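Long-range contacts in Uly1 (PDB 7DRQ), which acts as an ulvan lyase of polysaccharide lyase family 24, probably cleaving the algal polysaccharide ulvan by beta-elimination, and binds calcium ions: residues A47-V55 with I448-Y459; D119-M128 with F148-S159. All coordinates share one frame; numbering follows the deposited sequence.

Contact 1: residues A47-V55 with I448-Y459; sequences APHGDAIKV and IVHIHDGKLYYY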
# COMPACT_ATOMS: atom_id res chain seq x y z
N ALA A 47 -0.83 10.96 5.71
CA ALA A 47 0.00 10.47 6.81
C ALA A 47 -0.85 10.13 8.02
O ALA A 47 -1.58 11.00 8.53
CB ALA A 47 1.07 11.50 7.17
N PRO A 48 -0.82 8.89 8.53
CA PRO A 48 -0.09 7.74 7.99
C PRO A 48 -0.87 7.12 6.83
O PRO A 48 -2.08 6.95 6.92
CB PRO A 48 -0.00 6.79 9.18
CG PRO A 48 -1.22 7.08 9.97
CD PRO A 48 -1.59 8.53 9.73
N HIS A 49 -0.16 6.77 5.76
CA HIS A 49 -0.81 6.26 4.57
C HIS A 49 0.23 5.56 3.71
O HIS A 49 1.38 6.01 3.63
CB HIS A 49 -1.47 7.40 3.78
CG HIS A 49 -2.52 6.94 2.82
ND1 HIS A 49 -3.57 6.13 3.20
CD2 HIS A 49 -2.71 7.22 1.51
CE1 HIS A 49 -4.35 5.91 2.15
NE2 HIS A 49 -3.85 6.57 1.12
N GLY A 50 -0.19 4.48 3.06
CA GLY A 50 0.71 3.71 2.21
C GLY A 50 1.57 2.76 3.02
O GLY A 50 1.29 2.46 4.19
N ASP A 51 2.64 2.28 2.38
CA ASP A 51 3.54 1.30 2.98
C ASP A 51 4.56 2.01 3.87
O ASP A 51 5.78 2.00 3.65
CB ASP A 51 4.22 0.48 1.89
CG ASP A 51 4.92 -0.73 2.42
OD1 ASP A 51 4.48 -1.27 3.46
OD2 ASP A 51 5.93 -1.13 1.80
N ALA A 52 4.03 2.65 4.91
CA ALA A 52 4.75 3.71 5.60
C ALA A 52 5.36 3.29 6.92
O ALA A 52 5.92 4.14 7.63
CB ALA A 52 3.81 4.91 5.84
N ILE A 53 5.27 2.02 7.31
CA ILE A 53 5.86 1.60 8.57
C ILE A 53 6.46 0.20 8.43
O ILE A 53 5.82 -0.70 7.89
CB ILE A 53 4.83 1.65 9.72
CG1 ILE A 53 5.39 0.97 10.97
CG2 ILE A 53 3.48 1.07 9.32
CD1 ILE A 53 4.66 1.39 12.24
N LYS A 54 7.69 0.03 8.91
CA LYS A 54 8.35 -1.27 8.92
C LYS A 54 9.08 -1.44 10.24
O LYS A 54 9.47 -0.46 10.88
CB LYS A 54 9.36 -1.43 7.77
CG LYS A 54 8.74 -1.45 6.39
CD LYS A 54 7.84 -2.66 6.23
CE LYS A 54 6.86 -2.43 5.08
NZ LYS A 54 7.61 -2.22 3.78
N VAL A 55 9.27 -2.69 10.63
CA VAL A 55 10.03 -3.04 11.83
C VAL A 55 11.19 -3.94 11.43
O VAL A 55 10.99 -4.94 10.72
CB VAL A 55 9.15 -3.71 12.90
CG1 VAL A 55 9.96 -3.98 14.17
CG2 VAL A 55 7.98 -2.81 13.24
N ILE A 448 -2.70 2.91 10.12
CA ILE A 448 -2.21 1.81 9.29
C ILE A 448 -1.52 0.79 10.18
O ILE A 448 -0.87 1.12 11.18
CB ILE A 448 -1.28 2.26 8.15
CG1 ILE A 448 -0.02 2.93 8.68
CG2 ILE A 448 -2.02 3.15 7.14
CD1 ILE A 448 0.95 3.35 7.55
N VAL A 449 -1.67 -0.48 9.79
CA VAL A 449 -1.29 -1.63 10.60
C VAL A 449 -0.05 -2.28 10.00
O VAL A 449 0.04 -2.45 8.78
CB VAL A 449 -2.45 -2.64 10.63
CG1 VAL A 449 -1.99 -3.98 11.20
CG2 VAL A 449 -3.63 -2.07 11.40
N HIS A 450 0.90 -2.65 10.87
CA HIS A 450 2.02 -3.52 10.50
C HIS A 450 2.15 -4.59 11.57
O HIS A 450 2.33 -4.27 12.74
CB HIS A 450 3.32 -2.72 10.37
CG HIS A 450 4.50 -3.55 9.97
ND1 HIS A 450 4.68 -4.01 8.68
CD2 HIS A 450 5.56 -4.00 10.68
CE1 HIS A 450 5.80 -4.71 8.62
NE2 HIS A 450 6.35 -4.72 9.82
N ILE A 451 2.05 -5.86 11.17
CA ILE A 451 2.22 -6.99 12.08
C ILE A 451 3.65 -7.48 11.96
O ILE A 451 4.14 -7.73 10.85
CB ILE A 451 1.23 -8.12 11.75
CG1 ILE A 451 -0.21 -7.59 11.70
CG2 ILE A 451 1.38 -9.27 12.76
CD1 ILE A 451 -0.67 -6.93 12.98
N HIS A 452 4.34 -7.63 13.09
CA HIS A 452 5.73 -8.08 13.06
C HIS A 452 6.05 -8.81 14.35
O HIS A 452 5.90 -8.24 15.43
CB HIS A 452 6.67 -6.89 12.84
CG HIS A 452 8.12 -7.24 12.94
ND1 HIS A 452 8.85 -7.69 11.86
CD2 HIS A 452 8.98 -7.21 13.98
CE1 HIS A 452 10.09 -7.91 12.23
NE2 HIS A 452 10.20 -7.63 13.51
N ASP A 453 6.48 -10.07 14.24
CA ASP A 453 6.94 -10.86 15.38
C ASP A 453 5.89 -10.89 16.49
O ASP A 453 6.19 -10.63 17.66
CB ASP A 453 8.27 -10.32 15.90
CG ASP A 453 9.09 -11.38 16.62
OD1 ASP A 453 8.65 -12.56 16.64
OD2 ASP A 453 10.17 -11.05 17.16
N GLY A 454 4.66 -11.22 16.12
CA GLY A 454 3.61 -11.36 17.11
C GLY A 454 3.10 -10.07 17.73
O GLY A 454 2.35 -10.14 18.70
N LYS A 455 3.49 -8.91 17.20
CA LYS A 455 3.01 -7.64 17.73
C LYS A 455 2.39 -6.80 16.63
O LYS A 455 2.76 -6.91 15.45
CB LYS A 455 4.13 -6.85 18.42
CG LYS A 455 4.77 -7.62 19.59
CD LYS A 455 5.70 -6.75 20.40
CE LYS A 455 6.28 -7.53 21.57
NZ LYS A 455 7.06 -6.63 22.47
N LEU A 456 1.43 -5.97 17.04
CA LEU A 456 0.74 -5.03 16.17
C LEU A 456 1.37 -3.65 16.36
O LEU A 456 1.41 -3.13 17.48
CB LEU A 456 -0.76 -4.99 16.51
CG LEU A 456 -1.58 -3.72 16.22
CD1 LEU A 456 -1.60 -3.43 14.73
CD2 LEU A 456 -3.03 -3.83 16.74
N TYR A 457 1.89 -3.09 15.27
CA TYR A 457 2.44 -1.74 15.24
C TYR A 457 1.39 -0.88 14.55
O TYR A 457 1.16 -1.03 13.34
CB TYR A 457 3.78 -1.71 14.50
CG TYR A 457 4.84 -2.48 15.26
CD1 TYR A 457 4.88 -3.87 15.23
CD2 TYR A 457 5.78 -1.81 16.06
CE1 TYR A 457 5.84 -4.58 15.95
CE2 TYR A 457 6.73 -2.51 16.80
CZ TYR A 457 6.76 -3.90 16.73
OH TYR A 457 7.70 -4.60 17.45
N TYR A 458 0.72 -0.03 15.32
CA TYR A 458 -0.40 0.76 14.82
C TYR A 458 0.06 2.20 14.70
O TYR A 458 0.36 2.85 15.70
CB TYR A 458 -1.60 0.64 15.77
CG TYR A 458 -2.95 0.74 15.10
CD1 TYR A 458 -3.07 1.04 13.74
CD2 TYR A 458 -4.12 0.55 15.84
CE1 TYR A 458 -4.32 1.11 13.14
CE2 TYR A 458 -5.36 0.63 15.25
CZ TYR A 458 -5.46 0.92 13.91
OH TYR A 458 -6.72 0.98 13.36
N TYR A 459 0.09 2.69 13.47
CA TYR A 459 0.60 4.02 13.13
C TYR A 459 -0.63 4.88 12.91
O TYR A 459 -1.38 4.65 11.96
CB TYR A 459 1.50 3.89 11.90
CG TYR A 459 2.28 5.11 11.45
CD1 TYR A 459 2.33 6.28 12.20
CD2 TYR A 459 2.95 5.09 10.24
CE1 TYR A 459 3.05 7.39 11.76
CE2 TYR A 459 3.67 6.17 9.79
CZ TYR A 459 3.71 7.33 10.54
OH TYR A 459 4.44 8.39 10.03
O HOH W 1 8.85 -5.24 9.16
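Val-55 is wedged among the rings of Tyr-457, His-452 and His-450. Its CG2 sits over the middle of the Tyr-457 ring, 3.5 Å from the centroid, while CB lies over the face of the His-452 ring, 3.8 Å from its centroid, with CG1, anti to the backbone N (chi1 -176°), 3.4 Å from CD2. At the other end the cis proline Pro-48 lays CB on the face of Tyr-459, 3.5 Å from the ring centroid, a CH-pi contact suited to a rigid ring. Between them lies Ile-53: its CG2 meets Ile-448 CD1 at 3.8 Å, and its CD1 crosses to Tyr-457 CB. Ile-448 CD1 also packs on Ala-52 CB, where a small methyl fits. Ile-53 O and Lys-54 CA lie over one face of the His-450 ring, the latter a CH-pi contact. No hydrogen bond joins the segments; instead a water accepts from Val-55 N (3.0 Å) and lies 2.6 Å from His-450 NE2. Further out, Lys-54 NZ turns back to a salt bridge with Asp-51 OD2 (2.8 Å) and also donates to Val-113 O, while Tyr-459 OH binds Thr-63 O. Strand 53-55 thus packs face-on against the hairpin 448-459, closed by a type I' turn, as neighbouring blades of a beta-propeller do.

Contact 2: residues D119-M128 with F148-S159; sequences DETIHLLYDM and FRYSYSLAGAAS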
# COMPACT_ATOMS: atom_id res chain seq x y z
N ASP A 119 21.81 -6.47 4.02
CA ASP A 119 22.87 -5.47 4.13
C ASP A 119 22.44 -4.21 4.87
O ASP A 119 23.19 -3.23 4.88
CB ASP A 119 23.42 -5.11 2.74
CG ASP A 119 22.39 -4.44 1.84
OD1 ASP A 119 21.25 -4.17 2.28
OD2 ASP A 119 22.74 -4.17 0.67
N GLU A 120 21.25 -4.21 5.48
CA GLU A 120 20.76 -3.09 6.29
C GLU A 120 20.66 -1.78 5.50
O GLU A 120 20.70 -0.68 6.08
CB GLU A 120 21.61 -2.89 7.55
CG GLU A 120 21.38 -3.99 8.57
CD GLU A 120 21.99 -3.68 9.94
OE1 GLU A 120 22.88 -2.82 10.02
OE2 GLU A 120 21.55 -4.31 10.93
N THR A 121 20.51 -1.87 4.17
CA THR A 121 20.18 -0.67 3.40
C THR A 121 18.73 -0.27 3.65
O THR A 121 17.87 -1.11 3.95
CB THR A 121 20.39 -0.90 1.91
OG1 THR A 121 19.74 -2.12 1.54
CG2 THR A 121 21.89 -0.96 1.55
N ILE A 122 18.47 1.02 3.54
CA ILE A 122 17.14 1.60 3.66
C ILE A 122 16.69 2.02 2.27
O ILE A 122 17.46 2.62 1.52
CB ILE A 122 17.14 2.81 4.60
CG1 ILE A 122 17.78 2.44 5.95
CG2 ILE A 122 15.71 3.39 4.75
CD1 ILE A 122 18.15 3.65 6.80
N HIS A 123 15.44 1.72 1.94
CA HIS A 123 14.88 2.05 0.63
C HIS A 123 13.61 2.85 0.79
O HIS A 123 12.74 2.50 1.59
CB HIS A 123 14.64 0.77 -0.15
CG HIS A 123 15.86 -0.09 -0.24
ND1 HIS A 123 16.76 0.02 -1.28
CD2 HIS A 123 16.38 -0.98 0.63
CE1 HIS A 123 17.76 -0.81 -1.07
NE2 HIS A 123 17.56 -1.43 0.08
N LEU A 124 13.50 3.93 0.01
CA LEU A 124 12.34 4.82 0.01
C LEU A 124 11.85 5.03 -1.42
O LEU A 124 12.65 5.31 -2.32
CB LEU A 124 12.69 6.18 0.62
CG LEU A 124 13.11 6.15 2.08
CD1 LEU A 124 13.81 7.44 2.44
CD2 LEU A 124 11.87 5.94 2.96
N LEU A 125 10.54 4.93 -1.60
CA LEU A 125 9.89 5.23 -2.87
C LEU A 125 8.76 6.20 -2.60
O LEU A 125 7.93 5.94 -1.72
CB LEU A 125 9.36 3.96 -3.52
CG LEU A 125 10.45 3.05 -4.09
CD1 LEU A 125 9.89 1.68 -4.37
CD2 LEU A 125 11.07 3.65 -5.36
N TYR A 126 8.70 7.31 -3.34
CA TYR A 126 7.71 8.29 -2.90
C TYR A 126 7.20 9.18 -4.03
O TYR A 126 7.87 9.40 -5.04
CB TYR A 126 8.27 9.17 -1.79
CG TYR A 126 9.69 9.70 -1.97
CD1 TYR A 126 9.93 10.91 -2.63
CD2 TYR A 126 10.77 9.04 -1.38
CE1 TYR A 126 11.23 11.42 -2.73
CE2 TYR A 126 12.07 9.54 -1.47
CZ TYR A 126 12.29 10.73 -2.15
OH TYR A 126 13.59 11.23 -2.24
N ASP A 127 6.00 9.70 -3.80
CA ASP A 127 5.44 10.83 -4.54
C ASP A 127 5.24 10.49 -6.02
O ASP A 127 5.63 11.24 -6.91
CB ASP A 127 6.29 12.09 -4.39
CG ASP A 127 5.46 13.35 -4.50
OD1 ASP A 127 4.22 13.26 -4.36
OD2 ASP A 127 6.03 14.44 -4.74
N MSE A 128 4.63 9.33 -6.26
CA MSE A 128 4.41 8.80 -7.61
C MSE A 128 2.96 8.45 -7.88
O MSE A 128 2.31 7.76 -7.09
CB MSE A 128 5.27 7.56 -7.82
CG MSE A 128 6.74 7.81 -7.71
SE MSE A 128 7.69 6.24 -8.28
CE MSE A 128 8.12 5.51 -6.50
N PHE A 148 10.14 8.89 -11.73
CA PHE A 148 10.27 7.76 -10.82
C PHE A 148 11.23 8.21 -9.72
O PHE A 148 12.27 8.80 -10.02
CB PHE A 148 10.82 6.51 -11.55
CG PHE A 148 10.98 5.31 -10.67
CD1 PHE A 148 9.91 4.46 -10.44
CD2 PHE A 148 12.19 5.04 -10.04
CE1 PHE A 148 10.03 3.37 -9.60
CE2 PHE A 148 12.33 3.94 -9.21
CZ PHE A 148 11.25 3.10 -8.99
N ARG A 149 10.86 7.97 -8.46
CA ARG A 149 11.50 8.66 -7.34
C ARG A 149 11.93 7.66 -6.27
O ARG A 149 11.12 7.21 -5.46
CB ARG A 149 10.57 9.73 -6.77
CG ARG A 149 10.26 10.83 -7.78
CD ARG A 149 9.10 11.74 -7.38
NE ARG A 149 9.11 12.93 -8.24
CZ ARG A 149 8.12 13.79 -8.38
NH1 ARG A 149 6.98 13.62 -7.72
NH2 ARG A 149 8.28 14.84 -9.18
N TYR A 150 13.22 7.33 -6.26
CA TYR A 150 13.78 6.30 -5.38
C TYR A 150 14.94 6.88 -4.60
O TYR A 150 15.83 7.52 -5.17
CB TYR A 150 14.24 5.10 -6.23
CG TYR A 150 15.02 4.03 -5.51
CD1 TYR A 150 14.58 3.50 -4.30
CD2 TYR A 150 16.19 3.52 -6.07
CE1 TYR A 150 15.30 2.50 -3.64
CE2 TYR A 150 16.91 2.51 -5.43
CZ TYR A 150 16.47 2.01 -4.22
OH TYR A 150 17.19 1.02 -3.59
N SER A 151 14.95 6.65 -3.29
CA SER A 151 16.07 7.04 -2.44
C SER A 151 16.54 5.82 -1.67
O SER A 151 15.74 4.95 -1.30
CB SER A 151 15.67 8.18 -1.47
OG SER A 151 15.51 9.40 -2.17
N TYR A 152 17.85 5.74 -1.43
CA TYR A 152 18.38 4.57 -0.75
C TYR A 152 19.68 4.92 -0.04
O TYR A 152 20.31 5.94 -0.32
CB TYR A 152 18.60 3.39 -1.72
CG TYR A 152 19.70 3.61 -2.73
CD1 TYR A 152 19.47 4.37 -3.89
CD2 TYR A 152 20.96 3.06 -2.55
CE1 TYR A 152 20.49 4.56 -4.83
CE2 TYR A 152 21.98 3.26 -3.49
CZ TYR A 152 21.74 4.01 -4.62
OH TYR A 152 22.75 4.20 -5.55
N SER A 153 20.07 4.03 0.85
CA SER A 153 21.12 4.33 1.82
C SER A 153 22.34 3.46 1.58
O SER A 153 22.34 2.51 0.78
CB SER A 153 20.60 4.11 3.24
OG SER A 153 20.70 2.73 3.56
N LEU A 154 23.40 3.80 2.31
CA LEU A 154 24.54 2.91 2.46
C LEU A 154 24.11 1.62 3.14
O LEU A 154 23.14 1.57 3.90
CB LEU A 154 25.62 3.57 3.32
CG LEU A 154 26.15 4.92 2.86
CD1 LEU A 154 27.04 5.53 3.97
CD2 LEU A 154 26.92 4.72 1.57
N ALA A 155 24.88 0.57 2.89
CA ALA A 155 24.78 -0.64 3.69
C ALA A 155 25.13 -0.31 5.14
O ALA A 155 26.03 0.49 5.40
CB ALA A 155 25.70 -1.73 3.14
N GLY A 156 24.37 -0.89 6.06
CA GLY A 156 24.56 -0.65 7.48
C GLY A 156 23.83 0.56 8.02
O GLY A 156 23.90 0.81 9.23
N ALA A 157 23.13 1.32 7.18
CA ALA A 157 22.51 2.56 7.66
C ALA A 157 21.39 2.29 8.65
O ALA A 157 21.14 3.12 9.54
CB ALA A 157 21.96 3.38 6.50
N ALA A 158 20.71 1.14 8.53
CA ALA A 158 19.53 0.90 9.38
C ALA A 158 19.88 0.92 10.86
O ALA A 158 19.02 1.24 11.69
CB ALA A 158 18.89 -0.44 9.03
N SER A 159 21.11 0.56 11.21
CA SER A 159 21.47 0.37 12.61
C SER A 159 22.53 1.34 13.11
O SER A 159 23.11 1.11 14.17
CB SER A 159 21.94 -1.08 12.84
OG SER A 159 23.20 -1.31 12.24
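Leu-125 sets CD2 against Tyr-150, obliquely to the ring and 3.6 Å from CB, and reaches on to Phe-148 CZ, whose ring also meets the selenium of selenomethionine Met-128 obliquely. Tyr-150 runs alongside His-123, its chi1 of 172° turning CG away from the backbone N; the two rings lie rim to rim with planes only 3° apart, which brings OH to His-123 ND1 at 2.6 Å. Either atom could be the donor, and Trp-240 NE1 bonds the same hydroxyl. On the face of Leu-124 and Ser-151, away from His-123 and Tyr-150, Ser-151 OG lies 2.7 Å from Tyr-126 OH, at the edge of that ring, and is also bonded to Tyr-184 O. Strands 122-126 and 150-152 are antiparallel neighbours in one blade of the beta-propeller, with 111-115 on the other side of 122-126.

Where Arg-149 O still takes the Tyr-126 N-H, the extended Arg-149 side chain brings NH1 to Asp-127 O at 2.9 Å and to Asp-127 OD2 at 3.2 Å, a salt bridge with carboxylate and guanidinium planes 29° apart; His-93 also holds that OD2, and NH2 pairs with Asp-146. A leucine here would probably leave the buried Asp-127 carboxylate and its carbonyl O without their guanidinium partner, and Asp-146 without its salt bridge. At the opposite end Ser-153 OG accepts from Ile-122 N at 2.8 Å and donates to Leu-154 O, standing in where backbone pairing departs. Gly-156, with positive phi, lets the type II turn close, and Ser-159 OG donates to Glu-120 OE1 at 2.7 Å, while Tyr-56 OH bonds OE2.

Overall arrangement
Along the chain the order is 47-55, 119-128, 148-159 and 448-459, so both halves of contact 2 fall between those of contact 1. The centres lie 18 Å apart, and the nearest atoms, about 7 Å apart, do not touch. Contact 2 pairs two strands within one blade; contact 1 packs two sheets, the one beginning with strand 53-56 and the one holding 444-452 and 455-462. That last sheet also takes in the N-terminal strand 3-15, a closure used by many propellers, consistent with the ends of this chain being held in one blade beside the first one. Strand 59-65 links the two regions, touching Ile-53 and Tyr-459 in contact 1 and Leu-124 and Ala-158 in contact 2.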